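Local coordinates for uncharacterized protein YacP (Bacillus subtilis, PDB 5MQ8) that is probably an endoribonuclease, Rae1, that acts in ribosome-dependent mRNA decay and is built on a PIN-like NYN domain, at residues A[4-9]-A[99-104]; A[13-18]-A[31-36]; A[36-41]-A[64-69]; A[45-50]-A[68-73]. All blocks are in the same frame, centred on the assembly; numbering follows the deposited sequence.

Interaction 1 of 4, residues A[4-9]-A[99-104]; sequences LLVDGY and HVATSD
D7 and T102 face each other because both carry the reaching atom on the far side from their own backbone nitrogen: CG of D7 is anti to N (chi1 178°), and so is OG1 of T102 (chi1 -167°). The two side chains thus converge at the C-terminal ends of neighbouring strands, D7 being the last residue of one and T102 lying just past the other, and T102 OG1 donates to D7 OD2 over 2.7 Å, reaching that oxygen on its anti side and somewhat out of the carboxylate plane. The same hydroxyl accepts from D104 N, 3.2 Å from T102 OG1, closing an ST turn; threonine suits the place because one hydroxyl can give and take at once. Before this point the strands run parallel, with L4 beside H99, L5 beside V100 and V6 beside A101. L5 N binds H99 O, A101 N binds L5 O and D7 N binds A101 O, all within 2.9 Å. On the face of L4, V6 and A101, which helix 23-44 covers through M37 and Y40, the small methyl of A101 is met by L4 CD1, 4.1 Å from A101 CB, and by V6 CG1. L5 and V100 turn to the other face, against I84 of helix 80-90. D7 is also the N-cap of helix 8-14, its OD1 accepting weakly from N10 N. PIN-domain nucleases usually place an acidic residue at the end of this first strand. Divided between helix cap and threonine hydroxyl, the carboxylate of D7 has both oxygens engaged, which should restrict its rotation at a position consistent with an active-site acid.

Interaction 2 of 4, residues A[13-18]-A[31-36]; sequences GAWPQL and DVLIQK
W15, just after helix 8-14, and L18, in the short, weakly bonded helix 16-19, lean on one flank of helix 23-44 of this PIN-like alpha/beta domain and meet V32 and L33 there. The packed side is wholly apolar. Leucine is apt at 18 because its fork spans two neighbours on the helix: CD2 lies 3.7 Å from V32 CG1, while CD1 rests 4.0 Å from L33 CB, those two side chains crossing at about a right angle. With CG of L33 anti to its backbone N (chi1 177°), its CD1 swings toward the indole and comes within 3.6 Å of W15 CZ3. The broad tryptophan also reaches L124 and L125 of helix 121-145, and its buried NE1 is satisfied by the carbonyl of A121. The solvent side is looser. P16 and Q17 are exposed, and Q17 is poorly ordered, with a weak hydrogen bond from NE2 to S144 O of the second subunit, whose I151 packs on V32. K36 is amphipathic: its amine leaves the contact for salt bridges with E39 and E132, whereas its aliphatic base stays beside the indole. There K36 CB sits near the ring plane, 4.5 Å from W15 CZ3.

Interaction 3 of 4, residues A[36-41]-A[64-69]; sequences KMAEYQ and QTNHRV
A38 and V69 meet where a type I beta turn, N66 to V69, abuts helix 23-44 in the loop leading to the edge strand 70-73. An Asx turn overlaps its start: N66 OD1 accepts from R68 N, in the carbonyl plane and on a lone pair, while V69 N binds N66 O. Three side chains of the turn are set around the methyl of A38. N66 brings its amide up to this methyl, with ND2 3.5 Å from A38 CB. R68 CB lies 3.9 Å from A38 CB, and R68 CG continues past the helix backbone, 3.7 Å from A38 O. In V69, CG1, anti to the backbone N (chi1 -164°), lies 4.0 Å from M37 CB, and CG2 sits chiefly against A38. Alanine suits this position because its small side chain lets the turn come up to the helix, with CA atoms of A38 and R68 only 5.1 Å apart; the beta-branched valine offers two methyls close to the backbone, where they can meet both M37 and A38. M37 bends away at chi2 and chi3, taking its sulfur end toward the sheet and leaving CB to touch V69. Q41 directs its amide toward strand 47-52, OE1 accepting from V48 N. R68 bends at chi2 and chi3 too, and its NH1 forms a salt bridge with E162 of the second subunit, whose L158 also packs on A38, so the turn borders the dimer interface. Packing is tight at V69 CG2, which sits 3.3 Å from A38 N and 3.5 Å from A38 CA.

Interaction 4 of 4, residues A[45-50]-A[68-73]; sequences GNRVIV and RVEVIF
E70 runs beside I49 on one face of the sheet, the two side chains pointing the same way. Its CB lies beside the neighbouring strand, 4.0 Å from I49 CG1. CG, anti to the backbone N (chi1 -172°), carries the extended chain outward, and CD comes within 4.2 Å of I49 CD1. At the tip, OE2 takes a salt-bridging hydrogen bond from R47 NH2 at 3.0 Å; it is met nearly along its C-O axis and lies at the guanidinium edge, the two flat groups being nearly coplanar. The same OE2 lies 3.6 Å from I49 CD1. A water bridges it to R47 NE, so two links fix the pair. The aliphatic stem of glutamate suits its isoleucine neighbour, and its charge suits the partly exposed arginine. Along the backbone, V50 N binds E70 O at 2.8 Å and I72 N binds V50 O at 2.8 Å. One step earlier, the strands have parted: a second water, accepting from E70 N and donating to V48 O, joins them instead. On the opposite face V50 CG2 lies 3.6 Å from V69 CG1, toward helix 23-44. Within this chain, strand 70-73 edges the parallel sheet, and such parallel strands covered by helices characterise the PIN-like alpha/beta fold.

In the fold
Interactions 1 and 4 belong to one parallel sheet, in the order 70-73, 47-52, 3-7, 98-101, 117-119. Their centres are about 11 Å apart, and L4 and V6 hydrogen-bond to R47 and I49 between them. Interactions 2 and 3 share helix 23-44, which lies over one face of that sheet, and have K36 in common. Interactions 3 and 4, centred about 7 Å apart, share R68 and V69. Along the chain, interaction 2 closes before 3 and 4 open, and all three are nested within the loop that interaction 1 closes. The four therefore tie helix and sheet into one PIN-like domain, while interactions 2 and 3, and R68 of interaction 4, also border the second subunit.

Interaction 1 of 4, residues A[4-9]-A[99-104]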
loop_
_atom_site.group_PDB
_atom_site.type_symbol
_atom_site.label_atom_id
_atom_site.label_comp_id
_atom_site.label_asym_id
_atom_site.label_seq_id
_atom_site.Cartn_x
_atom_site.Cartn_y
_atom_site.Cartn_z
ATOM N N LEU A 4 -10.595 2.495 24.426
ATOM C CA LEU A 4 -9.934 1.204 24.587
ATOM C C LEU A 4 -8.520 1.409 25.118
ATOM O O LEU A 4 -7.719 2.101 24.490
ATOM C CB LEU A 4 -9.932 0.393 23.288
ATOM C CG LEU A 4 -9.289 -1.030 23.342
ATOM C CD1 LEU A 4 -10.007 -1.962 24.324
ATOM C CD2 LEU A 4 -9.300 -1.667 21.998
ATOM N N LEU A 5 -8.237 0.828 26.292
ATOM C CA LEU A 5 -6.929 0.879 26.955
ATOM C C LEU A 5 -6.357 -0.512 26.791
ATOM O O LEU A 5 -7.001 -1.487 27.170
ATOM C CB LEU A 5 -7.063 1.275 28.447
ATOM C CG LEU A 5 -7.735 2.634 28.754
ATOM C CD1 LEU A 5 -7.786 2.906 30.256
ATOM C CD2 LEU A 5 -7.012 3.785 28.081
ATOM N N VAL A 6 -5.207 -0.613 26.128
ATOM C CA VAL A 6 -4.615 -1.890 25.758
ATOM C C VAL A 6 -3.368 -2.239 26.565
ATOM O O VAL A 6 -2.430 -1.448 26.627
ATOM C CB VAL A 6 -4.332 -1.950 24.209
ATOM C CG1 VAL A 6 -3.797 -3.320 23.782
ATOM C CG2 VAL A 6 -5.571 -1.586 23.390
ATOM N N ASP A 7 -3.345 -3.466 27.132
ATOM C CA ASP A 7 -2.176 -3.998 27.819
ATOM C C ASP A 7 -1.326 -4.570 26.680
ATOM O O ASP A 7 -1.550 -5.704 26.232
ATOM C CB ASP A 7 -2.599 -5.086 28.827
ATOM C CG ASP A 7 -1.497 -5.791 29.620
ATOM O OD1 ASP A 7 -0.303 -5.628 29.268
ATOM O OD2 ASP A 7 -1.837 -6.577 30.533
ATOM N N GLY A 8 -0.421 -3.730 26.182
ATOM C CA GLY A 8 0.457 -4.004 25.055
ATOM C C GLY A 8 1.264 -5.285 25.133
ATOM O O GLY A 8 1.242 -6.082 24.190
ATOM N N TYR A 9 1.990 -5.482 26.246
ATOM C CA TYR A 9 2.809 -6.688 26.459
ATOM C C TYR A 9 1.948 -7.958 26.451
ATOM O O TYR A 9 2.349 -8.958 25.862
ATOM C CB TYR A 9 3.638 -6.595 27.764
ATOM C CG TYR A 9 4.498 -7.817 28.002
ATOM C CD1 TYR A 9 5.622 -8.067 27.216
ATOM C CD2 TYR A 9 4.144 -8.769 28.956
ATOM C CE1 TYR A 9 6.403 -9.210 27.407
ATOM C CE2 TYR A 9 4.910 -9.925 29.147
ATOM C CZ TYR A 9 6.047 -10.129 28.381
ATOM O OH TYR A 9 6.822 -11.246 28.583
ATOM N N HIS A 99 -12.906 0.457 28.217
ATOM C CA HIS A 99 -12.666 -0.951 27.932
ATOM C C HIS A 99 -11.179 -1.186 28.113
ATOM O O HIS A 99 -10.375 -0.338 27.730
ATOM C CB HIS A 99 -13.086 -1.315 26.508
ATOM C CG HIS A 99 -14.541 -1.118 26.232
ATOM N ND1 HIS A 99 -15.449 -2.154 26.383
ATOM C CD2 HIS A 99 -15.199 -0.017 25.804
ATOM C CE1 HIS A 99 -16.625 -1.651 26.051
ATOM N NE2 HIS A 99 -16.526 -0.370 25.701
ATOM N N VAL A 100 -10.805 -2.315 28.727
ATOM C CA VAL A 100 -9.403 -2.661 28.943
ATOM C C VAL A 100 -9.120 -4.005 28.300
ATOM O O VAL A 100 -9.713 -5.015 28.693
ATOM C CB VAL A 100 -8.961 -2.627 30.428
ATOM C CG1 VAL A 100 -7.464 -2.918 30.566
ATOM C CG2 VAL A 100 -9.316 -1.293 31.087
ATOM N N ALA A 101 -8.192 -4.020 27.328
ATOM C CA ALA A 101 -7.801 -5.250 26.650
ATOM C C ALA A 101 -6.642 -5.913 27.393
ATOM O O ALA A 101 -5.514 -5.404 27.378
ATOM C CB ALA A 101 -7.429 -4.969 25.205
ATOM N N THR A 102 -6.944 -7.037 28.078
ATOM C CA THR A 102 -5.996 -7.862 28.844
ATOM C C THR A 102 -6.597 -9.214 29.237
ATOM O O THR A 102 -7.773 -9.300 29.606
ATOM C CB THR A 102 -5.385 -7.113 30.067
ATOM O OG1 THR A 102 -4.269 -7.856 30.562
ATOM C CG2 THR A 102 -6.390 -6.836 31.195
ATOM N N SER A 103 -5.763 -10.261 29.178
ATOM C CA SER A 103 -6.088 -11.621 29.624
ATOM C C SER A 103 -5.229 -11.972 30.855
ATOM O O SER A 103 -5.224 -13.125 31.286
ATOM C CB SER A 103 -5.864 -12.634 28.505
ATOM O OG SER A 103 -6.955 -12.590 27.605
ATOM N N ASP A 104 -4.500 -10.977 31.415
ATOM C CA ASP A 104 -3.645 -11.182 32.587
ATOM C C ASP A 104 -4.447 -11.211 33.878
ATOM O O ASP A 104 -5.291 -10.349 34.095
ATOM C CB ASP A 104 -2.548 -10.115 32.680
ATOM C CG ASP A 104 -1.738 -10.211 33.965
ATOM O OD1 ASP A 104 -0.831 -11.084 34.037
ATOM O OD2 ASP A 104 -2.053 -9.463 34.925
#

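Interaction 2 of 4, residues A[13-18]-A[31-36]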
loop_
_atom_site.group_PDB
_atom_site.type_symbol
_atom_site.label_atom_id
_atom_site.label_comp_id
_atom_site.label_asym_id
_atom_site.label_seq_id
_atom_site.Cartn_x
_atom_site.Cartn_y
_atom_site.Cartn_z
ATOM N N GLY A 13 2.314 -11.306 23.824
ATOM C CA GLY A 13 2.473 -12.683 24.274
ATOM C C GLY A 13 1.334 -13.624 23.925
ATOM O O GLY A 13 1.534 -14.841 23.927
ATOM N N ALA A 14 0.129 -13.083 23.622
ATOM C CA ALA A 14 -1.052 -13.898 23.340
ATOM C C ALA A 14 -1.410 -14.050 21.846
ATOM O O ALA A 14 -2.114 -14.990 21.501
ATOM C CB ALA A 14 -2.243 -13.355 24.112
ATOM N N TRP A 15 -0.976 -13.114 20.978
ATOM C CA TRP A 15 -1.315 -13.158 19.556
ATOM C C TRP A 15 -0.251 -13.945 18.786
ATOM O O TRP A 15 0.943 -13.636 18.923
ATOM C CB TRP A 15 -1.512 -11.739 18.987
ATOM C CG TRP A 15 -2.652 -10.946 19.589
ATOM C CD1 TRP A 15 -3.468 -11.320 20.616
ATOM C CD2 TRP A 15 -3.084 -9.638 19.192
ATOM N NE1 TRP A 15 -4.383 -10.327 20.881
ATOM C CE2 TRP A 15 -4.177 -9.288 20.014
ATOM C CE3 TRP A 15 -2.697 -8.750 18.173
ATOM C CZ2 TRP A 15 -4.852 -8.066 19.883
ATOM C CZ3 TRP A 15 -3.369 -7.540 18.046
ATOM C CH2 TRP A 15 -4.430 -7.210 18.896
ATOM N N PRO A 16 -0.664 -14.978 17.996
ATOM C CA PRO A 16 0.323 -15.817 17.276
ATOM C C PRO A 16 1.286 -15.071 16.362
ATOM O O PRO A 16 2.473 -15.390 16.371
ATOM C CB PRO A 16 -0.544 -16.821 16.499
ATOM C CG PRO A 16 -1.818 -16.896 17.273
ATOM C CD PRO A 16 -2.042 -15.481 17.792
ATOM N N GLN A 17 0.808 -14.067 15.607
ATOM C CA GLN A 17 1.677 -13.293 14.714
ATOM C C GLN A 17 2.584 -12.282 15.458
ATOM O O GLN A 17 3.478 -11.694 14.837
ATOM C CB GLN A 17 0.872 -12.610 13.593
ATOM C CG GLN A 17 0.355 -13.578 12.516
ATOM C CD GLN A 17 0.416 -12.992 11.118
ATOM O OE1 GLN A 17 -0.079 -11.889 10.843
ATOM N NE2 GLN A 17 1.005 -13.735 10.191
ATOM N N LEU A 18 2.397 -12.127 16.788
ATOM C CA LEU A 18 3.205 -11.223 17.608
ATOM C C LEU A 18 4.205 -11.930 18.519
ATOM O O LEU A 18 5.340 -11.472 18.623
ATOM C CB LEU A 18 2.319 -10.310 18.484
ATOM C CG LEU A 18 1.394 -9.289 17.809
ATOM C CD1 LEU A 18 0.779 -8.372 18.840
ATOM C CD2 LEU A 18 2.135 -8.448 16.819
ATOM N N ASP A 31 5.679 -2.691 17.084
ATOM C CA ASP A 31 5.378 -1.982 15.844
ATOM C C ASP A 31 4.147 -2.533 15.130
ATOM O O ASP A 31 3.303 -1.748 14.708
ATOM C CB ASP A 31 6.600 -2.007 14.911
ATOM C CG ASP A 31 7.769 -1.142 15.372
ATOM O OD1 ASP A 31 7.574 -0.317 16.292
ATOM O OD2 ASP A 31 8.874 -1.285 14.799
ATOM N N VAL A 32 4.036 -3.880 15.003
ATOM C CA VAL A 32 2.890 -4.533 14.365
ATOM C C VAL A 32 1.622 -4.232 15.174
ATOM O O VAL A 32 0.609 -3.834 14.582
ATOM C CB VAL A 32 3.104 -6.054 14.126
ATOM C CG1 VAL A 32 1.828 -6.717 13.595
ATOM C CG2 VAL A 32 4.266 -6.300 13.167
ATOM N N LEU A 33 1.708 -4.350 16.525
ATOM C CA LEU A 33 0.582 -4.065 17.412
ATOM C C LEU A 33 0.077 -2.632 17.269
ATOM O O LEU A 33 -1.133 -2.436 17.158
ATOM C CB LEU A 33 0.905 -4.419 18.884
ATOM C CG LEU A 33 -0.165 -4.098 19.936
ATOM C CD1 LEU A 33 -1.479 -4.879 19.667
ATOM C CD2 LEU A 33 0.366 -4.384 21.331
ATOM N N ILE A 34 0.990 -1.642 17.226
ATOM C CA ILE A 34 0.618 -0.223 17.033
ATOM C C ILE A 34 -0.144 -0.008 15.718
ATOM O O ILE A 34 -1.147 0.720 15.706
ATOM C CB ILE A 34 1.849 0.709 17.169
ATOM C CG1 ILE A 34 2.371 0.708 18.619
ATOM C CG2 ILE A 34 1.531 2.131 16.702
ATOM C CD1 ILE A 34 3.820 1.148 18.752
ATOM N N GLN A 35 0.315 -0.662 14.624
ATOM C CA GLN A 35 -0.322 -0.565 13.309
ATOM C C GLN A 35 -1.729 -1.181 13.347
ATOM O O GLN A 35 -2.664 -0.567 12.833
ATOM C CB GLN A 35 0.569 -1.173 12.198
ATOM C CG GLN A 35 -0.018 -1.120 10.764
ATOM C CD GLN A 35 -0.546 0.233 10.301
ATOM O OE1 GLN A 35 -1.624 0.335 9.704
ATOM N NE2 GLN A 35 0.175 1.302 10.572
ATOM N N LYS A 36 -1.879 -2.347 14.010
ATOM C CA LYS A 36 -3.173 -3.012 14.203
ATOM C C LYS A 36 -4.132 -2.109 14.981
ATOM O O LYS A 36 -5.311 -2.025 14.626
ATOM C CB LYS A 36 -3.017 -4.367 14.935
ATOM C CG LYS A 36 -2.256 -5.460 14.176
ATOM C CD LYS A 36 -2.811 -5.725 12.785
ATOM C CE LYS A 36 -1.785 -5.365 11.739
ATOM N NZ LYS A 36 -2.406 -4.855 10.486
#

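Interaction 3 of 4, residues A[36-41]-A[64-69]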
loop_
_atom_site.group_PDB
_atom_site.type_symbol
_atom_site.label_atom_id
_atom_site.label_comp_id
_atom_site.label_asym_id
_atom_site.label_seq_id
_atom_site.Cartn_x
_atom_site.Cartn_y
_atom_site.Cartn_z
ATOM N N LYS A 36 -1.879 -2.347 14.010
ATOM C CA LYS A 36 -3.173 -3.012 14.203
ATOM C C LYS A 36 -4.132 -2.109 14.981
ATOM O O LYS A 36 -5.311 -2.025 14.626
ATOM C CB LYS A 36 -3.017 -4.367 14.935
ATOM C CG LYS A 36 -2.256 -5.460 14.176
ATOM C CD LYS A 36 -2.811 -5.725 12.785
ATOM C CE LYS A 36 -1.785 -5.365 11.739
ATOM N NZ LYS A 36 -2.406 -4.855 10.486
ATOM N N MET A 37 -3.616 -1.413 16.014
ATOM C CA MET A 37 -4.413 -0.503 16.828
ATOM C C MET A 37 -4.797 0.789 16.079
ATOM O O MET A 37 -5.840 1.367 16.390
ATOM C CB MET A 37 -3.766 -0.222 18.196
ATOM C CG MET A 37 -3.773 -1.452 19.162
ATOM S SD MET A 37 -5.190 -2.596 19.108
ATOM C CE MET A 37 -6.363 -1.670 19.737
ATOM N N ALA A 38 -3.990 1.210 15.073
ATOM C CA ALA A 38 -4.285 2.365 14.215
ATOM C C ALA A 38 -5.502 2.018 13.365
ATOM O O ALA A 38 -6.431 2.809 13.308
ATOM C CB ALA A 38 -3.091 2.690 13.325
ATOM N N GLU A 39 -5.522 0.797 12.777
ATOM C CA GLU A 39 -6.635 0.286 11.985
ATOM C C GLU A 39 -7.918 0.215 12.831
ATOM O O GLU A 39 -8.965 0.665 12.364
ATOM C CB GLU A 39 -6.302 -1.092 11.416
ATOM C CG GLU A 39 -5.412 -1.028 10.198
ATOM C CD GLU A 39 -4.443 -2.175 10.014
ATOM O OE1 GLU A 39 -4.715 -3.281 10.531
ATOM O OE2 GLU A 39 -3.420 -1.973 9.326
ATOM N N TYR A 40 -7.815 -0.308 14.084
ATOM C CA TYR A 40 -8.915 -0.431 15.043
ATOM C C TYR A 40 -9.489 0.944 15.363
ATOM O O TYR A 40 -10.709 1.104 15.277
ATOM C CB TYR A 40 -8.454 -1.129 16.342
ATOM C CG TYR A 40 -9.582 -1.469 17.295
ATOM C CD1 TYR A 40 -10.047 -0.538 18.221
ATOM C CD2 TYR A 40 -10.167 -2.730 17.290
ATOM C CE1 TYR A 40 -11.109 -0.836 19.074
ATOM C CE2 TYR A 40 -11.200 -3.053 18.170
ATOM C CZ TYR A 40 -11.675 -2.100 19.055
ATOM O OH TYR A 40 -12.703 -2.427 19.916
ATOM N N GLN A 41 -8.618 1.919 15.740
ATOM C CA GLN A 41 -9.034 3.283 16.065
ATOM C C GLN A 41 -9.792 3.914 14.876
ATOM O O GLN A 41 -10.892 4.440 15.065
ATOM C CB GLN A 41 -7.836 4.163 16.480
ATOM C CG GLN A 41 -8.224 5.634 16.728
ATOM C CD GLN A 41 -7.503 6.370 17.824
ATOM O OE1 GLN A 41 -7.144 5.829 18.865
ATOM N NE2 GLN A 41 -7.292 7.652 17.618
ATOM N N GLN A 64 8.642 8.249 16.171
ATOM C CA GLN A 64 7.400 8.974 16.354
ATOM C C GLN A 64 6.358 8.058 15.724
ATOM O O GLN A 64 6.321 7.904 14.499
ATOM C CB GLN A 64 7.443 10.375 15.713
ATOM C CG GLN A 64 6.280 11.288 16.138
ATOM C CD GLN A 64 6.002 11.276 17.630
ATOM O OE1 GLN A 64 5.043 10.653 18.103
ATOM N NE2 GLN A 64 6.850 11.939 18.405
ATOM N N THR A 65 5.593 7.360 16.583
ATOM C CA THR A 65 4.591 6.369 16.181
ATOM C C THR A 65 3.367 6.967 15.495
ATOM O O THR A 65 3.228 8.196 15.405
ATOM C CB THR A 65 4.188 5.467 17.362
ATOM O OG1 THR A 65 4.020 6.245 18.553
ATOM C CG2 THR A 65 5.174 4.347 17.587
ATOM N N ASN A 66 2.483 6.068 15.007
ATOM C CA ASN A 66 1.235 6.378 14.311
ATOM C C ASN A 66 0.390 7.380 15.097
ATOM O O ASN A 66 0.065 7.131 16.258
ATOM C CB ASN A 66 0.448 5.087 14.050
ATOM C CG ASN A 66 -0.444 5.145 12.839
ATOM O OD1 ASN A 66 -1.331 6.005 12.715
ATOM N ND2 ASN A 66 -0.245 4.205 11.928
ATOM N N HIS A 67 0.058 8.522 14.461
ATOM C CA HIS A 67 -0.745 9.607 15.036
ATOM C C HIS A 67 -2.133 9.119 15.483
ATOM O O HIS A 67 -2.785 9.775 16.301
ATOM C CB HIS A 67 -0.862 10.778 14.040
ATOM C CG HIS A 67 -1.628 10.457 12.789
ATOM N ND1 HIS A 67 -0.998 9.961 11.659
ATOM C CD2 HIS A 67 -2.955 10.573 12.535
ATOM C CE1 HIS A 67 -1.959 9.786 10.764
ATOM N NE2 HIS A 67 -3.149 10.144 11.244
ATOM N N ARG A 68 -2.574 7.966 14.938
ATOM C CA ARG A 68 -3.854 7.338 15.258
ATOM C C ARG A 68 -3.811 6.656 16.622
ATOM O O ARG A 68 -4.865 6.311 17.145
ATOM C CB ARG A 68 -4.200 6.281 14.190
ATOM C CG ARG A 68 -5.583 6.405 13.548
ATOM C CD ARG A 68 -5.547 7.176 12.234
ATOM N NE ARG A 68 -4.739 6.530 11.196
ATOM C CZ ARG A 68 -4.391 7.114 10.052
ATOM N NH1 ARG A 68 -4.798 8.348 9.778
ATOM N NH2 ARG A 68 -3.654 6.463 9.165
ATOM N N VAL A 69 -2.614 6.388 17.172
ATOM C CA VAL A 69 -2.508 5.639 18.434
ATOM C C VAL A 69 -1.641 6.331 19.454
ATOM O O VAL A 69 -0.460 6.567 19.204
ATOM C CB VAL A 69 -1.979 4.188 18.223
ATOM C CG1 VAL A 69 -2.250 3.317 19.439
ATOM C CG2 VAL A 69 -2.559 3.550 16.985
#

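Interaction 4 of 4, residues A[45-50]-A[68-73]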
loop_
_atom_site.group_PDB
_atom_site.type_symbol
_atom_site.label_atom_id
_atom_site.label_comp_id
_atom_site.label_asym_id
_atom_site.label_seq_id
_atom_site.Cartn_x
_atom_site.Cartn_y
_atom_site.Cartn_z
ATOM N N GLY A 45 -13.683 4.370 15.321
ATOM C CA GLY A 45 -13.819 5.744 15.785
ATOM C C GLY A 45 -13.593 5.841 17.282
ATOM O O GLY A 45 -13.736 6.919 17.865
ATOM N N ASN A 46 -13.213 4.711 17.924
ATOM C CA ASN A 46 -12.958 4.656 19.364
ATOM C C ASN A 46 -11.546 5.094 19.661
ATOM O O ASN A 46 -10.628 4.789 18.898
ATOM C CB ASN A 46 -13.197 3.247 19.912
ATOM C CG ASN A 46 -14.646 2.809 19.917
ATOM O OD1 ASN A 46 -15.573 3.582 19.677
ATOM N ND2 ASN A 46 -14.873 1.550 20.207
ATOM N N ARG A 47 -11.365 5.844 20.754
ATOM C CA ARG A 47 -10.035 6.269 21.154
ATOM C C ARG A 47 -9.272 5.034 21.681
ATOM O O ARG A 47 -9.836 4.217 22.410
ATOM C CB ARG A 47 -10.111 7.369 22.197
ATOM C CG ARG A 47 -8.757 7.972 22.485
ATOM C CD ARG A 47 -8.863 8.963 23.595
ATOM N NE ARG A 47 -7.549 9.468 23.983
ATOM C CZ ARG A 47 -7.375 10.500 24.794
ATOM N NH1 ARG A 47 -8.421 11.142 25.293
ATOM N NH2 ARG A 47 -6.154 10.900 25.112
ATOM N N VAL A 48 -8.016 4.868 21.241
ATOM C CA VAL A 48 -7.168 3.727 21.593
ATOM C C VAL A 48 -5.884 4.197 22.239
ATOM O O VAL A 48 -5.183 5.034 21.676
ATOM C CB VAL A 48 -6.880 2.805 20.373
ATOM C CG1 VAL A 48 -5.959 1.650 20.758
ATOM C CG2 VAL A 48 -8.168 2.268 19.760
ATOM N N ILE A 49 -5.569 3.653 23.429
ATOM C CA ILE A 49 -4.320 3.954 24.120
ATOM C C ILE A 49 -3.606 2.635 24.403
ATOM O O ILE A 49 -4.165 1.753 25.053
ATOM C CB ILE A 49 -4.483 4.861 25.374
ATOM C CG1 ILE A 49 -5.208 6.187 25.011
ATOM C CG2 ILE A 49 -3.100 5.140 26.009
ATOM C CD1 ILE A 49 -5.583 7.099 26.195
ATOM N N VAL A 50 -2.374 2.502 23.914
ATOM C CA VAL A 50 -1.592 1.283 24.127
ATOM C C VAL A 50 -0.566 1.539 25.227
ATOM O O VAL A 50 0.250 2.453 25.115
ATOM C CB VAL A 50 -0.969 0.717 22.818
ATOM C CG1 VAL A 50 -0.298 -0.631 23.066
ATOM C CG2 VAL A 50 -2.031 0.574 21.730
ATOM N N ARG A 68 -2.574 7.966 14.938
ATOM C CA ARG A 68 -3.854 7.338 15.258
ATOM C C ARG A 68 -3.811 6.656 16.622
ATOM O O ARG A 68 -4.865 6.311 17.145
ATOM C CB ARG A 68 -4.200 6.281 14.190
ATOM C CG ARG A 68 -5.583 6.405 13.548
ATOM C CD ARG A 68 -5.547 7.176 12.234
ATOM N NE ARG A 68 -4.739 6.530 11.196
ATOM C CZ ARG A 68 -4.391 7.114 10.052
ATOM N NH1 ARG A 68 -4.798 8.348 9.778
ATOM N NH2 ARG A 68 -3.654 6.463 9.165
ATOM N N VAL A 69 -2.614 6.388 17.172
ATOM C CA VAL A 69 -2.508 5.639 18.434
ATOM C C VAL A 69 -1.641 6.331 19.454
ATOM O O VAL A 69 -0.460 6.567 19.204
ATOM C CB VAL A 69 -1.979 4.188 18.223
ATOM C CG1 VAL A 69 -2.250 3.317 19.439
ATOM C CG2 VAL A 69 -2.559 3.550 16.985
ATOM N N GLU A 70 -2.193 6.543 20.643
ATOM C CA GLU A 70 -1.405 7.064 21.749
ATOM C C GLU A 70 -0.687 5.849 22.378
ATOM O O GLU A 70 -1.327 4.852 22.712
ATOM C CB GLU A 70 -2.300 7.762 22.774
ATOM C CG GLU A 70 -1.512 8.479 23.854
ATOM C CD GLU A 70 -2.326 9.331 24.803
ATOM O OE1 GLU A 70 -1.728 9.824 25.783
ATOM O OE2 GLU A 70 -3.541 9.519 24.573
ATOM N N VAL A 71 0.635 5.932 22.493
ATOM C CA VAL A 71 1.471 4.875 23.047
ATOM C C VAL A 71 2.126 5.402 24.318
ATOM O O VAL A 71 2.816 6.424 24.273
ATOM C CB VAL A 71 2.495 4.365 22.001
ATOM C CG1 VAL A 71 3.505 3.422 22.632
ATOM C CG2 VAL A 71 1.786 3.697 20.817
ATOM N N ILE A 72 1.888 4.713 25.455
ATOM C CA ILE A 72 2.406 5.114 26.765
ATOM C C ILE A 72 3.232 4.008 27.384
ATOM O O ILE A 72 2.804 2.862 27.407
ATOM C CB ILE A 72 1.260 5.618 27.701
ATOM C CG1 ILE A 72 0.740 6.979 27.216
ATOM C CG2 ILE A 72 1.715 5.732 29.173
ATOM C CD1 ILE A 72 -0.559 7.375 27.738
ATOM N N PHE A 73 4.426 4.353 27.857
ATOM C CA PHE A 73 5.292 3.423 28.556
ATOM C C PHE A 73 5.158 3.684 30.055
ATOM O O PHE A 73 4.993 4.837 30.460
ATOM C CB PHE A 73 6.748 3.545 28.072
ATOM C CG PHE A 73 6.992 2.853 26.750
ATOM C CD1 PHE A 73 6.628 3.456 25.553
ATOM C CD2 PHE A 73 7.553 1.587 26.703
ATOM C CE1 PHE A 73 6.829 2.807 24.329
ATOM C CE2 PHE A 73 7.762 0.943 25.479
ATOM C CZ PHE A 73 7.387 1.556 24.299
HETATM O O HOH W 1 -5.197 9.346 22.437
HETATM O O HOH W 2 -4.887 7.484 20.495
#